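Local coordinates for multiple PDZ domain protein (Mus musculus, PDB 4XH7), which probably acts as a scaffold in signalling, its PDZ domain being of a family that binds the C-terminal tails of partner proteins, at residues Gln9-Leu14 / Ile28-Val33; Thr16-Ile21 / Leu76-Gly81; Ser34-Asn39 / Val64-Lys69. All coordinates share one frame; numbering follows the deposited sequence.

In the fold
Contacts 1 and 2 lie side by side, their centres about 8 Å apart, and together fasten helix 5-22 across one face of the antiparallel sheet that contains strands 26-34 and 75-79. Leu14 packs against Glu78, and Ile28 against Trp18, Gln19 and Leu77, making one continuous interface. Contact 3 is centred about 16 Å from contact 1 and lies at the surface, where strand 26-34 runs out into the following loop. Just before this, Ala31 touches Ser67 and Lys69, so the strand has helix 5-22 on one side and the end of helix 63-67, with the residues after it, on the other. Contacts 2 and 3 do not touch; their nearest atoms are about 7 Å apart.

Contact 1: Gln9-Leu14 / Ile28-Val33; sequences QQEAAL and IVVAHV
Glu11 reaches from helix 9-14 to strand 28-33 and meets two strand residues, Val30 and His32, with different parts of its chain. Its OE1 lies in the plane of the His32 imidazole, at the ring edge, 3.0 Å from His32 CE1, the carbon between the two ring nitrogens. The oxygen thus sits at the rim, with the carboxylate plane turned 59° from the ring. A negative carboxylate here would probably make a positively charged imidazole more favourable. The other oxygen is tied to the strand backbone through a water, which donates to Glu11 OE2 at 3.1 Å and to Val30 O at 2.9 Å. Farther back, Glu11 CG runs alongside the isopropyl group of Val30, 4.1 Å from Val30 CB, the two side chains pointing in opposite directions. Glu11 spans the gap because CG stands trans to the backbone N (chi1 177°) and the chain stays extended beyond it. One helical turn on, Leu14 adds a looser apolar touch, its CD1 4.3 Å from Val30 CG2.

Around this first shell, Leu15 of the same helix also covers Val30 and Ile28, while Leu14 continues onto Val106. Strand 28-33 is held by backbone hydrogen bonds to strand 102-110, from Val29, Ala31 and Val33, and its residues Ile28 and Val30 point to the helix. Val29 and Ala31 face the other way, toward Lys69 and Leu70. Helix and strand axes come within 9.2 Å and run roughly antiparallel, at 139°. This is helix-on-sheet packing in which an additional N-terminal helix lies over the first strand of a PDZ fold.

Contact 2: Thr16-Ile21 / Leu76-Gly81; sequences TKWQRI and LLEVNG
Glu78 OE2 is gripped by two donors from helix 16-21, which reach it from opposite faces of the carboxylate plane. Lys17 NZ forms a salt bridge with Glu78 OE2 at 2.8 Å, arriving on the syn side. Trp18 NE1 donates to Glu78 OE2, also at 2.8 Å, with an N-H...O angle of 156°. That oxygen lies in the indole plane, yet the N-H comes to it from well above the carboxylate. A water completes a small ring by donating to Glu78 OE1 at 2.8 Å and accepting from Lys17 NZ at 3.2 Å. The lysine arrives as a fully extended arm, its CG trans to the backbone N (chi1 175°), crossing Glu78 at about a right angle.

Leu77 packs on one face of the indole, over its six-membered ring: its CB sits 3.8 Å from the centroid of that Trp18 ring, nearly on the ring normal, as a CH-pi contact. Ile21 CD1, from the next turn of the helix, lies over the opposite face. Leu77 and Glu78 both point at the helix because they form a classic beta bulge opposite Val106, itself touched by Trp18. The indole is therefore wedged between aliphatic groups and fixed in rotation by its N-H bond, while ammonium and indole N-H together should stabilise the negative charge of the buried Glu78.

Contact 3: Ser34-Asn39 / Val64-Lys69; sequences SKFSEN and VGHSGK
The Phe36 and His66 rings meet obliquely, and the phenylalanine approaches one face of the imidazole. Phe36 CZ stands 3.5 Å above the His66 plane, displaced toward the rim and closest to His66 CE1. CE1 of the phenyl ring is the other atom involved, 3.8 Å from His66 ND1. The ring planes are inclined at 54° and their centroids lie 5.0 Å apart, an oblique aromatic contact. The two side chains cross at about a right angle. Phe36 CG lies trans to its own carbonyl carbon (chi1 -63°), which carries the far rim of the phenyl ring to the helix although its CB does not point there. His66, in contrast, already leaves helix 64-67 in the direction of the loop. No hydrogen bond joins the two segments, and both aromatic residues are exposed, so this is a small surface contact burying 76 Å².

Behind the rings, both segments are tied to the rest of the domain by side-chain and backbone hydrogen bonds. Lys35 NZ bonds to Leu99 O and Ser34 OG to Asp102 OD1, fixing the start of the loop, while the backbone of Val64 bonds to that of Leu42. The helix closes at Ser67; Gly68 follows with positive phi (83°) and breaks the helical path, and Lys69 N then makes a weak bond of 3.3 Å to Ser67 OG. Such a short helix beside the loop joining the first two strands belongs to the PDZ fold, where the later part of that loop typically receives the carboxylate of a bound peptide.

Contact 1: Gln9-Leu14 / Ile28-Val33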
loop_
_atom_site.group_PDB
_atom_site.type_symbol
_atom_site.label_atom_id
_atom_site.label_comp_id
_atom_site.label_asym_id
_atom_site.label_seq_id
_atom_site.Cartn_x
_atom_site.Cartn_y
_atom_site.Cartn_z
ATOM N N GLN A 9 5.696 -16.184 6.653
ATOM C CA GLN A 9 5.752 -15.640 8.008
ATOM C C GLN A 9 6.122 -14.164 8.008
ATOM O O GLN A 9 5.703 -13.434 8.902
ATOM C CB GLN A 9 6.729 -16.419 8.869
ATOM C CG GLN A 9 6.226 -17.817 9.137
ATOM C CD GLN A 9 7.006 -18.506 10.214
ATOM O OE1 GLN A 9 8.168 -18.867 10.026
ATOM N NE2 GLN A 9 6.377 -18.691 11.360
ATOM N N GLN A 10 6.887 -13.730 7.007
ATOM C CA GLN A 10 7.214 -12.310 6.905
ATOM C C GLN A 10 5.954 -11.515 6.564
ATOM O O GLN A 10 5.705 -10.466 7.179
ATOM C CB GLN A 10 8.322 -12.059 5.878
ATOM N N GLU A 11 5.148 -12.010 5.621
ATOM C CA GLU A 11 3.902 -11.333 5.269
ATOM C C GLU A 11 2.936 -11.365 6.455
ATOM O O GLU A 11 2.263 -10.386 6.746
ATOM C CB GLU A 11 3.259 -11.960 4.045
ATOM C CG GLU A 11 1.927 -11.334 3.674
ATOM C CD GLU A 11 1.523 -11.676 2.246
ATOM O OE1 GLU A 11 2.409 -12.105 1.476
ATOM O OE2 GLU A 11 0.327 -11.524 1.894
ATOM N N ALA A 12 2.863 -12.496 7.149
ATOM C CA ALA A 12 2.018 -12.565 8.330
ATOM C C ALA A 12 2.404 -11.576 9.414
ATOM O O ALA A 12 1.540 -11.044 10.090
ATOM C CB ALA A 12 2.030 -13.962 8.915
ATOM N N ALA A 13 3.700 -11.352 9.603
ATOM C CA ALA A 13 4.168 -10.414 10.605
ATOM C C ALA A 13 3.766 -8.986 10.228
ATOM O O ALA A 13 3.359 -8.217 11.093
ATOM C CB ALA A 13 5.670 -10.529 10.766
ATOM N N LEU A 14 3.854 -8.656 8.941
ATOM C CA LEU A 14 3.412 -7.352 8.440
ATOM C C LEU A 14 1.928 -7.125 8.699
ATOM O O LEU A 14 1.534 -6.069 9.210
ATOM C CB LEU A 14 3.695 -7.217 6.948
ATOM C CG LEU A 14 4.850 -6.357 6.498
ATOM C CD1 LEU A 14 4.675 -6.142 5.008
ATOM C CD2 LEU A 14 4.900 -5.043 7.276
ATOM N N ILE A 28 -6.531 -5.434 6.805
ATOM C CA ILE A 28 -5.192 -5.110 6.288
ATOM C C ILE A 28 -4.892 -5.964 5.072
ATOM O O ILE A 28 -5.266 -7.141 5.047
ATOM C CB ILE A 28 -4.083 -5.365 7.354
ATOM C CG1 ILE A 28 -4.474 -4.760 8.711
ATOM C CG2 ILE A 28 -2.705 -4.852 6.853
ATOM C CD1 ILE A 28 -4.711 -3.204 8.665
ATOM N N VAL A 29 -4.242 -5.374 4.059
ATOM C CA VAL A 29 -3.912 -6.063 2.836
ATOM C C VAL A 29 -2.452 -5.830 2.523
ATOM O O VAL A 29 -1.969 -4.703 2.625
ATOM C CB VAL A 29 -4.767 -5.550 1.663
ATOM C CG1 VAL A 29 -4.395 -6.299 0.396
ATOM C CG2 VAL A 29 -6.253 -5.689 2.009
ATOM N N VAL A 30 -1.737 -6.891 2.160
ATOM C CA VAL A 30 -0.364 -6.741 1.669
ATOM C C VAL A 30 -0.315 -7.036 0.178
ATOM O O VAL A 30 -0.825 -8.070 -0.270
ATOM C CB VAL A 30 0.612 -7.663 2.442
ATOM C CG1 VAL A 30 2.031 -7.600 1.857
ATOM C CG2 VAL A 30 0.671 -7.211 3.884
ATOM N N ALA A 31 0.279 -6.132 -0.606
ATOM C CA ALA A 31 0.399 -6.375 -2.050
ATOM C C ALA A 31 1.858 -6.367 -2.459
ATOM O O ALA A 31 2.601 -5.484 -2.068
ATOM C CB ALA A 31 -0.366 -5.328 -2.842
ATOM N N HIS A 32 2.263 -7.355 -3.256
ATOM C CA HIS A 32 3.610 -7.341 -3.815
ATOM C C HIS A 32 3.503 -6.860 -5.244
ATOM O O HIS A 32 2.823 -7.480 -6.093
ATOM C CB HIS A 32 4.243 -8.729 -3.718
ATOM C CG HIS A 32 4.368 -9.204 -2.311
ATOM N ND1 HIS A 32 3.471 -10.080 -1.742
ATOM C CD2 HIS A 32 5.254 -8.885 -1.340
ATOM C CE1 HIS A 32 3.808 -10.295 -0.482
ATOM N NE2 HIS A 32 4.883 -9.576 -0.209
ATOM N N VAL A 33 4.133 -5.727 -5.501
ATOM C CA VAL A 33 3.973 -5.041 -6.769
ATOM C C VAL A 33 5.332 -4.982 -7.447
ATOM O O VAL A 33 6.345 -4.818 -6.772
ATOM C CB VAL A 33 3.417 -3.608 -6.532
ATOM C CG1 VAL A 33 3.357 -2.789 -7.823
ATOM C CG2 VAL A 33 2.019 -3.689 -5.937
HETATM O O HOH W 1 0.024 -10.660 -1.104
#

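Contact 2: Thr16-Ile21 / Leu76-Gly81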
loop_
_atom_site.group_PDB
_atom_site.type_symbol
_atom_site.label_atom_id
_atom_site.label_comp_id
_atom_site.label_asym_id
_atom_site.label_seq_id
_atom_site.Cartn_x
_atom_site.Cartn_y
_atom_site.Cartn_z
ATOM N N THR A 16 0.177 -8.612 10.938
ATOM C CA THR A 16 -0.037 -8.582 12.357
ATOM C C THR A 16 0.336 -7.227 12.940
ATOM O O THR A 16 -0.382 -6.704 13.780
ATOM C CB THR A 16 0.771 -9.710 13.047
ATOM O OG1 THR A 16 0.153 -10.966 12.747
ATOM C CG2 THR A 16 0.761 -9.540 14.512
ATOM N N LYS A 17 1.447 -6.665 12.469
ATOM C CA LYS A 17 1.889 -5.348 12.892
ATOM C C LYS A 17 0.803 -4.306 12.681
ATOM O O LYS A 17 0.491 -3.504 13.565
ATOM C CB LYS A 17 3.152 -4.948 12.113
ATOM C CG LYS A 17 3.641 -3.511 12.394
ATOM C CD LYS A 17 4.765 -3.148 11.404
ATOM C CE LYS A 17 5.105 -1.669 11.454
ATOM N NZ LYS A 17 6.201 -1.364 10.496
ATOM N N TRP A 18 0.238 -4.311 11.484
ATOM C CA TRP A 18 -0.710 -3.268 11.134
ATOM C C TRP A 18 -2.089 -3.557 11.690
ATOM O O TRP A 18 -2.874 -2.616 11.897
ATOM C CB TRP A 18 -0.734 -3.047 9.599
ATOM C CG TRP A 18 0.429 -2.227 9.241
ATOM C CD1 TRP A 18 1.634 -2.665 8.757
ATOM C CD2 TRP A 18 0.557 -0.820 9.437
ATOM N NE1 TRP A 18 2.498 -1.592 8.601
ATOM C CE2 TRP A 18 1.856 -0.453 9.008
ATOM C CE3 TRP A 18 -0.320 0.176 9.894
ATOM C CZ2 TRP A 18 2.308 0.876 9.015
ATOM C CZ3 TRP A 18 0.144 1.505 9.919
ATOM C CH2 TRP A 18 1.438 1.829 9.480
ATOM N N GLN A 19 -2.406 -4.830 11.946
ATOM C CA GLN A 19 -3.639 -5.105 12.690
ATOM C C GLN A 19 -3.561 -4.519 14.102
ATOM O O GLN A 19 -4.537 -3.936 14.608
ATOM C CB GLN A 19 -3.923 -6.619 12.731
ATOM C CG GLN A 19 -4.405 -7.151 11.385
ATOM C CD GLN A 19 -4.235 -8.639 11.260
ATOM O OE1 GLN A 19 -3.658 -9.283 12.141
ATOM N NE2 GLN A 19 -4.740 -9.201 10.171
ATOM N N ARG A 20 -2.401 -4.630 14.755
ATOM C CA ARG A 20 -2.238 -4.104 16.095
ATOM C C ARG A 20 -2.265 -2.562 16.069
ATOM O O ARG A 20 -2.676 -1.927 17.020
ATOM C CB ARG A 20 -0.927 -4.631 16.707
ATOM C CG ARG A 20 -0.651 -4.173 18.122
ATOM N N ILE A 21 -1.869 -1.947 14.949
ATOM C CA ILE A 21 -1.932 -0.505 14.846
ATOM C C ILE A 21 -3.359 -0.002 14.546
ATOM O O ILE A 21 -3.845 0.930 15.197
ATOM C CB ILE A 21 -0.941 -0.001 13.751
ATOM C CG1 ILE A 21 0.506 -0.213 14.240
ATOM C CG2 ILE A 21 -1.201 1.483 13.441
ATOM C CD1 ILE A 21 1.533 0.010 13.093
ATOM N N LEU A 76 -3.397 3.942 2.133
ATOM C CA LEU A 76 -1.979 3.570 2.119
ATOM C C LEU A 76 -1.387 3.608 3.525
ATOM O O LEU A 76 -1.526 4.612 4.202
ATOM C CB LEU A 76 -1.190 4.533 1.247
ATOM C CG LEU A 76 -1.633 4.561 -0.209
ATOM C CD1 LEU A 76 -0.748 5.601 -0.911
ATOM C CD2 LEU A 76 -1.441 3.235 -0.864
ATOM N N LEU A 77 -0.721 2.530 3.947
ATOM C CA LEU A 77 -0.109 2.495 5.288
ATOM C C LEU A 77 1.422 2.468 5.319
ATOM O O LEU A 77 2.036 3.182 6.119
ATOM C CB LEU A 77 -0.623 1.294 6.095
ATOM C CG LEU A 77 -2.139 1.283 6.285
ATOM C CD1 LEU A 77 -2.534 -0.025 6.965
ATOM C CD2 LEU A 77 -2.623 2.513 7.069
ATOM N N GLU A 78 2.034 1.664 4.456
ATOM C CA GLU A 78 3.466 1.404 4.508
ATOM C C GLU A 78 3.940 0.937 3.128
ATOM O O GLU A 78 3.206 0.230 2.409
ATOM C CB GLU A 78 3.772 0.339 5.563
ATOM C CG GLU A 78 5.245 0.028 5.715
ATOM C CD GLU A 78 5.492 -1.139 6.677
ATOM O OE1 GLU A 78 6.041 -2.163 6.218
ATOM O OE2 GLU A 78 5.176 -0.996 7.877
ATOM N N VAL A 79 5.148 1.333 2.717
ATOM C CA VAL A 79 5.684 0.755 1.455
ATOM C C VAL A 79 7.137 0.405 1.726
ATOM O O VAL A 79 7.873 1.264 2.234
ATOM C CB VAL A 79 5.619 1.717 0.234
ATOM C CG1 VAL A 79 4.207 1.813 -0.320
ATOM C CG2 VAL A 79 6.130 3.117 0.572
ATOM N N ASN A 80 7.547 -0.824 1.412
ATOM C CA ASN A 80 8.929 -1.263 1.676
ATOM C C ASN A 80 9.456 -0.850 3.063
ATOM O O ASN A 80 10.593 -0.348 3.202
ATOM C CB ASN A 80 9.853 -0.731 0.586
ATOM C CG ASN A 80 9.681 -1.490 -0.698
ATOM O OD1 ASN A 80 8.828 -2.385 -0.775
ATOM N ND2 ASN A 80 10.488 -1.173 -1.706
ATOM N N GLY A 81 8.614 -1.046 4.070
ATOM C CA GLY A 81 8.979 -0.762 5.448
ATOM C C GLY A 81 8.916 0.686 5.889
ATOM O O GLY A 81 9.121 0.972 7.069
HETATM O O HOH W 2 7.692 -3.036 8.272
#

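Contact 3: Ser34-Asn39 / Val64-Lys69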
loop_
_atom_site.group_PDB
_atom_site.type_symbol
_atom_site.label_atom_id
_atom_site.label_comp_id
_atom_site.label_asym_id
_atom_site.label_seq_id
_atom_site.Cartn_x
_atom_site.Cartn_y
_atom_site.Cartn_z
ATOM N N SER A 34 5.354 -5.136 -8.767
ATOM C CA SER A 34 6.576 -4.907 -9.537
ATOM C C SER A 34 6.340 -3.845 -10.585
ATOM O O SER A 34 5.462 -3.994 -11.444
ATOM C CB SER A 34 7.038 -6.203 -10.204
ATOM O OG SER A 34 7.476 -7.105 -9.203
ATOM N N LYS A 35 7.079 -2.751 -10.473
ATOM C CA LYS A 35 6.965 -1.688 -11.454
ATOM C C LYS A 35 7.533 -2.177 -12.782
ATOM O O LYS A 35 8.345 -3.096 -12.809
ATOM C CB LYS A 35 7.678 -0.436 -10.970
ATOM C CG LYS A 35 6.885 0.307 -9.916
ATOM C CD LYS A 35 7.761 1.123 -8.990
ATOM C CE LYS A 35 8.631 2.074 -9.745
ATOM N NZ LYS A 35 9.317 2.999 -8.833
ATOM N N PHE A 36 7.080 -1.579 -13.877
ATOM C CA PHE A 36 7.445 -2.050 -15.213
ATOM C C PHE A 36 8.844 -1.540 -15.616
ATOM O O PHE A 36 9.486 -2.096 -16.515
ATOM C CB PHE A 36 6.402 -1.594 -16.232
ATOM C CG PHE A 36 5.010 -2.160 -15.999
ATOM C CD1 PHE A 36 4.806 -3.288 -15.211
ATOM C CD2 PHE A 36 3.911 -1.548 -16.575
ATOM C CE1 PHE A 36 3.518 -3.796 -15.009
ATOM C CE2 PHE A 36 2.638 -2.035 -16.396
ATOM C CZ PHE A 36 2.432 -3.174 -15.605
ATOM N N SER A 37 9.291 -0.474 -14.958
ATOM C CA SER A 37 10.613 0.114 -15.177
ATOM C C SER A 37 11.003 1.009 -13.999
ATOM O O SER A 37 10.140 1.444 -13.230
ATOM C CB SER A 37 10.623 0.920 -16.473
ATOM O OG SER A 37 10.124 2.223 -16.224
ATOM N N GLU A 38 12.297 1.274 -13.837
ATOM C CA GLU A 38 12.758 2.089 -12.711
ATOM C C GLU A 38 12.166 3.505 -12.777
ATOM O O GLU A 38 11.871 4.126 -11.748
ATOM C CB GLU A 38 14.292 2.144 -12.686
ATOM N N ASN A 39 11.963 3.980 -14.003
ATOM C CA ASN A 39 11.529 5.348 -14.258
ATOM C C ASN A 39 10.014 5.514 -14.390
ATOM O O ASN A 39 9.541 6.561 -14.830
ATOM C CB ASN A 39 12.206 5.875 -15.532
ATOM N N VAL A 64 0.061 -1.902 -9.933
ATOM C CA VAL A 64 -0.848 -2.262 -8.827
ATOM C C VAL A 64 -2.035 -3.089 -9.352
ATOM O O VAL A 64 -2.470 -4.073 -8.703
ATOM C CB VAL A 64 -1.322 -1.009 -8.097
ATOM C CG1 VAL A 64 -2.499 -1.336 -7.184
ATOM C CG2 VAL A 64 -0.169 -0.389 -7.284
ATOM N N GLY A 65 -2.546 -2.728 -10.538
ATOM C CA GLY A 65 -3.621 -3.504 -11.138
ATOM C C GLY A 65 -3.184 -4.949 -11.394
ATOM O O GLY A 65 -3.965 -5.900 -11.198
ATOM N N HIS A 66 -1.924 -5.122 -11.797
ATOM C CA HIS A 66 -1.423 -6.465 -12.066
ATOM C C HIS A 66 -1.335 -7.297 -10.801
ATOM O O HIS A 66 -1.518 -8.524 -10.852
ATOM C CB HIS A 66 -0.059 -6.421 -12.740
ATOM C CG HIS A 66 -0.128 -6.109 -14.206
ATOM N ND1 HIS A 66 0.862 -6.469 -15.093
ATOM C CD2 HIS A 66 -1.063 -5.449 -14.930
ATOM C CE1 HIS A 66 0.528 -6.070 -16.311
ATOM N NE2 HIS A 66 -0.634 -5.446 -16.241
ATOM N N SER A 67 -1.056 -6.653 -9.672
ATOM C CA SER A 67 -1.084 -7.366 -8.387
ATOM C C SER A 67 -2.487 -7.852 -8.036
ATOM O O SER A 67 -2.656 -8.957 -7.520
ATOM C CB SER A 67 -0.561 -6.489 -7.254
ATOM O OG SER A 67 -1.236 -6.844 -6.067
ATOM N N GLY A 68 -3.498 -7.033 -8.300
ATOM C CA GLY A 68 -4.867 -7.451 -8.083
ATOM C C GLY A 68 -5.405 -7.308 -6.659
ATOM O O GLY A 68 -6.598 -7.457 -6.453
ATOM N N LYS A 69 -4.527 -7.011 -5.704
ATOM C CA LYS A 69 -4.891 -6.980 -4.298
ATOM C C LYS A 69 -5.496 -5.676 -3.806
ATOM O O LYS A 69 -6.133 -5.646 -2.737
ATOM C CB LYS A 69 -3.645 -7.235 -3.440
ATOM C CG LYS A 69 -2.967 -8.578 -3.639
ATOM C CD LYS A 69 -3.741 -9.665 -2.964
ATOM C CE LYS A 69 -2.924 -10.932 -2.891
ATOM N NZ LYS A 69 -3.822 -12.111 -2.780
#